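Local coordinates for protein putative dehydratase (Salmonella enterica subsp. enterica serovar Enteritidis, PDB 3TW9) that dehydrates D-gluconate to 2-dehydro-3-deoxy-D-gluconate with low activity in vitro, using one magnesium ion per subunit, but probably has no significant role in D-gluconate breakdown in the cell, at residues G57-L61 and D125-L130; G132-Y136 and L402-L408. All coordinates share one frame; numbering follows the deposited sequence.

Contact 1: G57-L61 and D125-L130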
ATOM      1  N   GLY C  57      -6.730 -30.600   7.252  1.00 34.36           N
ATOM      2  CA  GLY C  57      -5.757 -29.994   8.160  1.00 35.68           C
ATOM      3  C   GLY C  57      -5.516 -28.517   7.910  1.00 31.61           C
ATOM      4  O   GLY C  57      -4.971 -27.824   8.781  1.00 36.13           O
ATOM      5  N   LEU C  58      -5.915 -28.034   6.732  1.00 32.21           N
ATOM      6  CA  LEU C  58      -5.694 -26.627   6.352  1.00 36.62           C
ATOM      7  C   LEU C  58      -6.891 -25.722   6.650  1.00 31.44           C
ATOM      8  O   LEU C  58      -7.983 -25.875   6.085  1.00 28.51           O
ATOM      9  CB  LEU C  58      -5.280 -26.493   4.887  1.00 29.58           C
ATOM     10  CG  LEU C  58      -5.096 -25.067   4.336  1.00 31.42           C
ATOM     11  CD1 LEU C  58      -3.946 -24.293   5.000  1.00 30.94           C
ATOM     12  CD2 LEU C  58      -4.914 -25.162   2.847  1.00 24.54           C
ATOM     13  N   TYR C  59      -6.667 -24.791   7.563  1.00 29.76           N
ATOM     14  CA  TYR C  59      -7.686 -23.834   7.972  1.00 26.36           C
ATOM     15  C   TYR C  59      -6.985 -22.557   8.371  1.00 30.32           C
ATOM     16  O   TYR C  59      -5.772 -22.555   8.571  1.00 26.90           O
ATOM     17  CB  TYR C  59      -8.506 -24.346   9.159  1.00 28.19           C
ATOM     18  CG  TYR C  59      -7.691 -24.766  10.359  1.00 24.56           C
ATOM     19  CD1 TYR C  59      -7.202 -23.830  11.287  1.00 26.45           C
ATOM     20  CD2 TYR C  59      -7.434 -26.124  10.587  1.00 33.37           C
ATOM     21  CE1 TYR C  59      -6.459 -24.243  12.400  1.00 30.05           C
ATOM     22  CE2 TYR C  59      -6.698 -26.540  11.686  1.00 34.80           C
ATOM     23  CZ  TYR C  59      -6.224 -25.610  12.585  1.00 31.58           C
ATOM     24  OH  TYR C  59      -5.505 -26.056  13.657  1.00 38.91           O
ATOM     25  N   GLY C  60      -7.761 -21.488   8.512  1.00 25.83           N
ATOM     26  CA  GLY C  60      -7.204 -20.179   8.837  1.00 21.22           C
ATOM     27  C   GLY C  60      -8.024 -19.587   9.971  1.00 25.46           C
ATOM     28  O   GLY C  60      -9.226 -19.887  10.108  1.00 26.59           O
ATOM     29  N   LEU C  61      -7.373 -18.760  10.786  1.00 23.07           N
ATOM     30  CA  LEU C  61      -8.018 -18.082  11.892  1.00 22.37           C
ATOM     31  C   LEU C  61      -7.901 -16.573  11.731  1.00 20.73           C
ATOM     32  O   LEU C  61      -6.844 -16.063  11.317  1.00 21.73           O
ATOM     33  CB  LEU C  61      -7.419 -18.461  13.244  1.00 21.83           C
ATOM     34  CG  LEU C  61      -7.451 -19.950  13.563  1.00 29.42           C
ATOM     35  CD1 LEU C  61      -6.683 -20.143  14.858  1.00 25.04           C
ATOM     36  CD2 LEU C  61      -8.901 -20.417  13.659  1.00 26.23           C
ATOM     37  N   ASP C 125      -3.853 -16.177   6.905  1.00 25.21           N
ATOM     38  CA  ASP C 125      -3.368 -17.362   7.630  1.00 22.64           C
ATOM     39  C   ASP C 125      -3.256 -18.559   6.664  1.00 27.47           C
ATOM     40  O   ASP C 125      -2.191 -19.162   6.553  1.00 24.98           O
ATOM     41  CB  ASP C 125      -4.338 -17.670   8.794  1.00 21.67           C
ATOM     42  CG  ASP C 125      -3.755 -18.611   9.859  1.00 24.16           C
ATOM     43  OD1 ASP C 125      -2.525 -18.674  10.024  1.00 25.54           O
ATOM     44  OD2 ASP C 125      -4.569 -19.245  10.563  1.00 24.50           O
ATOM     45  N   ILE C 126      -4.346 -18.856   5.947  1.00 21.16           N
ATOM     46  CA  ILE C 126      -4.373 -19.899   4.940  1.00 20.05           C
ATOM     47  C   ILE C 126      -3.278 -19.709   3.898  1.00 26.95           C
ATOM     48  O   ILE C 126      -2.537 -20.645   3.613  1.00 27.38           O
ATOM     49  CB  ILE C 126      -5.781 -20.072   4.305  1.00 24.41           C
ATOM     50  CG1 ILE C 126      -6.719 -20.781   5.283  1.00 21.71           C
ATOM     51  CG2 ILE C 126      -5.734 -20.863   2.993  1.00 28.83           C
ATOM     52  CD1 ILE C 126      -8.193 -20.412   5.041  1.00 24.17           C
ATOM     53  N   LYS C 127      -3.133 -18.489   3.368  1.00 23.15           N
ATOM     54  CA  LYS C 127      -2.091 -18.210   2.370  1.00 24.63           C
ATOM     55  C   LYS C 127      -0.665 -18.465   2.912  1.00 19.46           C
ATOM     56  O   LYS C 127       0.174 -19.028   2.207  1.00 26.29           O
ATOM     57  CB  LYS C 127      -2.223 -16.769   1.830  1.00 20.79           C
ATOM     58  CG  LYS C 127      -1.382 -16.486   0.549  1.00 22.05           C
ATOM     59  CD  LYS C 127      -1.754 -15.141  -0.090  1.00 34.23           C
ATOM     60  CE  LYS C 127      -3.107 -15.191  -0.841  1.00 25.34           C
ATOM     61  NZ  LYS C 127      -3.027 -15.730  -2.224  1.00 25.15           N
ATOM     62  N   GLY C 128      -0.416 -18.046   4.144  1.00 22.12           N
ATOM     63  CA  GLY C 128       0.862 -18.301   4.827  1.00 20.29           C
ATOM     64  C   GLY C 128       1.148 -19.774   5.054  1.00 25.69           C
ATOM     65  O   GLY C 128       2.266 -20.234   4.796  1.00 25.09           O
ATOM     66  N   LYS C 129       0.140 -20.514   5.528  1.00 25.65           N
ATOM     67  CA  LYS C 129       0.240 -21.972   5.651  1.00 30.26           C
ATOM     68  C   LYS C 129       0.549 -22.620   4.312  1.00 20.74           C
ATOM     69  O   LYS C 129       1.460 -23.422   4.224  1.00 27.12           O
ATOM     70  CB  LYS C 129      -1.015 -22.573   6.315  1.00 24.75           C
ATOM     71  CG  LYS C 129      -1.169 -22.122   7.774  1.00 23.26           C
ATOM     72  CD  LYS C 129      -2.421 -22.643   8.398  1.00 24.46           C
ATOM     73  CE  LYS C 129      -2.519 -22.250   9.852  1.00 27.80           C
ATOM     74  NZ  LYS C 129      -3.664 -22.953  10.504  1.00 28.19           N
ATOM     75  N   LEU C 130      -0.174 -22.242   3.263  1.00 22.55           N
ATOM     76  CA  LEU C 130       0.087 -22.757   1.921  1.00 26.04           C
ATOM     77  C   LEU C 130       1.491 -22.454   1.408  1.00 29.95           C
ATOM     78  O   LEU C 130       2.131 -23.311   0.787  1.00 25.70           O
ATOM     79  CB  LEU C 130      -0.938 -22.235   0.912  1.00 28.58           C
ATOM     80  CG  LEU C 130      -2.317 -22.886   0.857  1.00 39.43           C
ATOM     81  CD1 LEU C 130      -3.182 -22.039  -0.045  1.00 34.41           C
ATOM     82  CD2 LEU C 130      -2.241 -24.319   0.349  1.00 31.74           C
TER
HETATM   83  O   HOH W   1      -4.034 -25.526   9.266  1.00 37.73           O

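Contact 2: G132-Y136 and L402-L408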
ATOM      1  N   GLY C 132       4.100 -22.003   3.260  1.00 25.49           N
ATOM      2  CA  GLY C 132       5.072 -22.323   4.299  1.00 27.31           C
ATOM      3  C   GLY C 132       5.838 -21.108   4.821  1.00 32.99           C
ATOM      4  O   GLY C 132       7.048 -21.183   5.047  1.00 25.74           O
ATOM      5  N   MET C 133       5.155 -19.974   4.998  1.00 26.22           N
ATOM      6  CA  MET C 133       5.843 -18.780   5.499  1.00 22.89           C
ATOM      7  C   MET C 133       4.949 -17.916   6.362  1.00 24.73           C
ATOM      8  O   MET C 133       3.730 -17.945   6.188  1.00 27.72           O
ATOM      9  CB  MET C 133       6.592 -17.995   4.374  1.00 27.01           C
ATOM     10  CG  MET C 133       5.817 -17.532   3.184  1.00 33.62           C
ATOM     11  SD  MET C 133       6.897 -16.870   1.860  1.00 32.77           S
ATOM     12  CE  MET C 133       7.864 -18.258   1.280  1.00 41.09           C
ATOM     13  N   PRO C 134       5.544 -17.211   7.348  1.00 22.17           N
ATOM     14  CA  PRO C 134       4.767 -16.334   8.181  1.00 19.81           C
ATOM     15  C   PRO C 134       4.132 -15.257   7.311  1.00 23.65           C
ATOM     16  O   PRO C 134       4.657 -14.959   6.235  1.00 22.73           O
ATOM     17  CB  PRO C 134       5.811 -15.718   9.102  1.00 27.83           C
ATOM     18  CG  PRO C 134       6.925 -16.716   9.156  1.00 28.78           C
ATOM     19  CD  PRO C 134       6.963 -17.253   7.770  1.00 32.71           C
ATOM     20  N   VAL C 135       3.014 -14.687   7.774  1.00 25.57           N
ATOM     21  CA  VAL C 135       2.373 -13.587   7.054  1.00 20.08           C
ATOM     22  C   VAL C 135       3.350 -12.404   6.848  1.00 22.50           C
ATOM     23  O   VAL C 135       3.371 -11.823   5.758  1.00 24.51           O
ATOM     24  CB  VAL C 135       1.029 -13.149   7.725  1.00 20.62           C
ATOM     25  CG1 VAL C 135       0.509 -11.840   7.135  1.00 22.63           C
ATOM     26  CG2 VAL C 135      -0.035 -14.230   7.521  1.00 25.85           C
ATOM     27  N   TYR C 136       4.179 -12.076   7.853  1.00 25.76           N
ATOM     28  CA  TYR C 136       5.180 -10.994   7.689  1.00 18.69           C
ATOM     29  C   TYR C 136       6.101 -11.249   6.500  1.00 20.22           C
ATOM     30  O   TYR C 136       6.539 -10.319   5.845  1.00 23.18           O
ATOM     31  CB  TYR C 136       5.977 -10.681   8.981  1.00 21.56           C
ATOM     32  CG  TYR C 136       6.868 -11.813   9.522  1.00 22.10           C
ATOM     33  CD1 TYR C 136       8.092 -12.135   8.922  1.00 29.96           C
ATOM     34  CD2 TYR C 136       6.506 -12.496  10.684  1.00 25.52           C
ATOM     35  CE1 TYR C 136       8.904 -13.148   9.445  1.00 29.95           C
ATOM     36  CE2 TYR C 136       7.315 -13.504  11.223  1.00 31.53           C
ATOM     37  CZ  TYR C 136       8.508 -13.819  10.599  1.00 29.06           C
ATOM     38  OH  TYR C 136       9.290 -14.817  11.134  1.00 31.68           O
ATOM     39  N   LEU C 402       7.808 -12.729  17.440  1.00 30.41           N
ATOM     40  CA  LEU C 402       6.892 -13.676  16.833  1.00 36.60           C
ATOM     41  C   LEU C 402       7.607 -14.989  16.577  1.00 35.63           C
ATOM     42  O   LEU C 402       8.773 -14.978  16.181  1.00 31.22           O
ATOM     43  CB  LEU C 402       6.391 -13.144  15.487  1.00 32.53           C
ATOM     44  CG  LEU C 402       5.330 -12.047  15.467  1.00 33.40           C
ATOM     45  CD1 LEU C 402       5.069 -11.648  14.008  1.00 31.05           C
ATOM     46  CD2 LEU C 402       4.037 -12.465  16.157  1.00 27.04           C
ATOM     47  N   ASN C 403       6.903 -16.110  16.770  1.00 32.80           N
ATOM     48  CA  ASN C 403       7.414 -17.393  16.271  1.00 35.59           C
ATOM     49  C   ASN C 403       7.465 -17.326  14.754  1.00 39.34           C
ATOM     50  O   ASN C 403       6.813 -16.460  14.151  1.00 34.74           O
ATOM     51  CB  ASN C 403       6.616 -18.604  16.807  1.00 32.23           C
ATOM     52  CG  ASN C 403       5.193 -18.716  16.223  1.00 30.00           C
ATOM     53  OD1 ASN C 403       5.009 -18.766  15.013  1.00 30.21           O
ATOM     54  ND2 ASN C 403       4.190 -18.790  17.102  1.00 26.74           N
ATOM     55  N   ASP C 404       8.236 -18.213  14.132  1.00 35.68           N
ATOM     56  CA  ASP C 404       8.360 -18.191  12.673  1.00 35.77           C
ATOM     57  C   ASP C 404       7.541 -19.277  11.966  1.00 33.22           C
ATOM     58  O   ASP C 404       7.859 -19.676  10.851  1.00 29.75           O
ATOM     59  CB  ASP C 404       9.839 -18.181  12.225  1.00 41.32           C
ATOM     60  CG  ASP C 404      10.601 -19.448  12.606  1.00 49.47           C
ATOM     61  OD1 ASP C 404      10.161 -20.209  13.499  1.00 58.18           O
ATOM     62  OD2 ASP C 404      11.666 -19.679  12.000  1.00 62.18           O
ATOM     63  N   LYS C 405       6.477 -19.742  12.619  1.00 29.45           N
ATOM     64  CA  LYS C 405       5.577 -20.713  11.997  1.00 22.25           C
ATOM     65  C   LYS C 405       4.787 -20.080  10.824  1.00 33.67           C
ATOM     66  O   LYS C 405       4.595 -18.849  10.794  1.00 30.81           O
ATOM     67  CB  LYS C 405       4.624 -21.300  13.034  1.00 33.42           C
ATOM     68  CG  LYS C 405       5.330 -22.054  14.183  1.00 41.64           C
ATOM     69  CD  LYS C 405       4.374 -22.352  15.325  1.00 52.74           C
ATOM     70  CE  LYS C 405       3.439 -23.510  14.990  1.00 66.60           C
ATOM     71  NZ  LYS C 405       2.387 -23.664  16.032  1.00 66.28           N
ATOM     72  N   PRO C 406       4.330 -20.911   9.862  1.00 31.03           N
ATOM     73  CA  PRO C 406       3.572 -20.378   8.727  1.00 33.21           C
ATOM     74  C   PRO C 406       2.259 -19.719   9.137  1.00 28.56           C
ATOM     75  O   PRO C 406       1.712 -20.021  10.208  1.00 29.84           O
ATOM     76  CB  PRO C 406       3.298 -21.618   7.862  1.00 31.07           C
ATOM     77  CG  PRO C 406       4.384 -22.563   8.205  1.00 31.58           C
ATOM     78  CD  PRO C 406       4.617 -22.353   9.681  1.00 37.76           C
ATOM     79  N   GLY C 407       1.766 -18.823   8.285  1.00 25.42           N
ATOM     80  CA  GLY C 407       0.532 -18.109   8.580  1.00 23.03           C
ATOM     81  C   GLY C 407       0.720 -17.068   9.673  1.00 20.65           C
ATOM     82  O   GLY C 407       1.756 -16.408   9.750  1.00 23.48           O
ATOM     83  N   LEU C 408      -0.279 -16.934  10.532  1.00 23.69           N
ATOM     84  CA  LEU C 408      -0.168 -16.058  11.700  1.00 23.73           C
ATOM     85  C   LEU C 408       0.573 -16.686  12.887  1.00 19.57           C
ATOM     86  O   LEU C 408       0.829 -16.002  13.888  1.00 25.57           O
ATOM     87  CB  LEU C 408      -1.552 -15.533  12.135  1.00 23.49           C
ATOM     88  CG  LEU C 408      -2.267 -14.633  11.099  1.00 27.99           C
ATOM     89  CD1 LEU C 408      -3.747 -14.397  11.456  1.00 24.31           C
ATOM     90  CD2 LEU C 408      -1.527 -13.299  10.906  1.00 28.94           C
TER
HETATM   91  O   HOH W   2       9.911 -14.783  13.776  1.00 39.11           O

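Contact 1: G57-L61 and D125-L130
Lys129 meets Tyr59, and Asp125 meets Leu61, in the polar half of this contact between helix 125-130 and strand 59-61. The Lys129 chain runs extended, and its NZ gives a hydrogen bond of 2.9 Å to Tyr59 O. It arrives tilted 34° from the carbonyl plane. The same NZ also makes an off-centre cation-pi contact with the Tyr59 ring, obliquely placed, 4.1 Å from its centroid. Asp125 OD2 accepts from Leu61 N at 2.9 Å, with its anti lone pair. CG of Asp125 is anti to the backbone N (chi1 -163°), which directs the carboxylate at the strand backbone. Lys129 NZ and Asp125 OD2 form a long salt bridge. Water 1 adds a bridge: it donates to Gly57 O and accepts from Tyr59 N and Lys129 NZ. It also sits over the centre of the Tyr59 ring.

The apolar half is built on Leu58 and Ile126. Leu58 CD1 packs on Lys129 CB at 3.6 Å, as the two side chains pass in opposite directions. Its other branch, CD2, meets Leu130 CD2 at 3.8 Å. Ile126 lays CG1 against the backbone at Gly60 N, 3.5 Å away. Gly60, without a side chain, lets Ile126 CG1 and CD1 come this close.

Tyr59 OH is bonded to Asp411, and Lys50 makes a second cation-pi contact with the ring. In the N-terminal domain of this enolase-superfamily protein, strand 59-63 edges a three-stranded antiparallel sheet within the chain. Segment 125-130 of helix 110-131 runs at 132° to strand 59-61, and Ile126 reaches on to Ile51 and Thr53 of strand 46-53.

Contact 2: G132-Y136 and L402-L408
Tyr136 slides past Leu402 in the opposite direction, and its ring carbon CD2 touches Leu402 CD1 at 3.7 Å. CG of Tyr136 stands between the backbone N and the carbonyl carbon (chi1 64°), which turns the ring toward the loop 402-408. Asn403 O lies at the ring edge, near its plane. Pro134 CB covers one face, offset toward the rim. At the far end Tyr136 OH packs on Asp404 CB at 3.6 Å. Water 2 links this hydroxyl to Leu402 O, to which it donates.

Pro134 and Gly407 form a single beta bridge. Gly407 N donates to Met133 O at 3.0 Å, and Val135 N donates to Gly407 O at 2.9 Å. Both donors stand above the carbonyl planes. The bridge joins the N-terminal domain to a loop of the enolase C-terminal domain. Gly132 closes the preceding helix in a Schellman motif, and Pro134 is the N-cap of the next. Its ring carbon CG rests on Asp404 O at 3.5 Å.

Pro406 CG packs over Gly132. Val135 points toward the loop, where its CG2 meets Leu408 CD2 at 3.8 Å. An Asx turn, Lys405 N to Asn403 OD1, shapes the loop, and Asn403 ND2 is hydrogen-bonded to Gly409 O. His365 of helix 357-369 accepts from Tyr136 N and bonds Leu408 O. Met133 packs on Ala131 of the second subunit.

How the contacts relate
From the N terminus, strands 31-39 and 46-53 lead to strand 59-63, where contact 1 opens. It closes a largely helical excursion of 63 residues when helix 110-131 returns to that strand. The chain then leaves the helix and enters contact 2 at once. Contact 2 closes a much longer loop of 265 residues, which includes the parallel barrel strands from 147-152 to 376-377, when 402-408 comes back beside 132-136. The loops follow in series; they neither nest nor cross. The centres of contact 1 and contact 2 are about 10 Å apart. Asp125 joins them: OD2 serves contact 1, while OD1 probably accepts from Leu408 N of contact 2. Gly128 O probably accepts from Met133 N. Sheet, helix and C-terminal-domain loop are thus tied in succession.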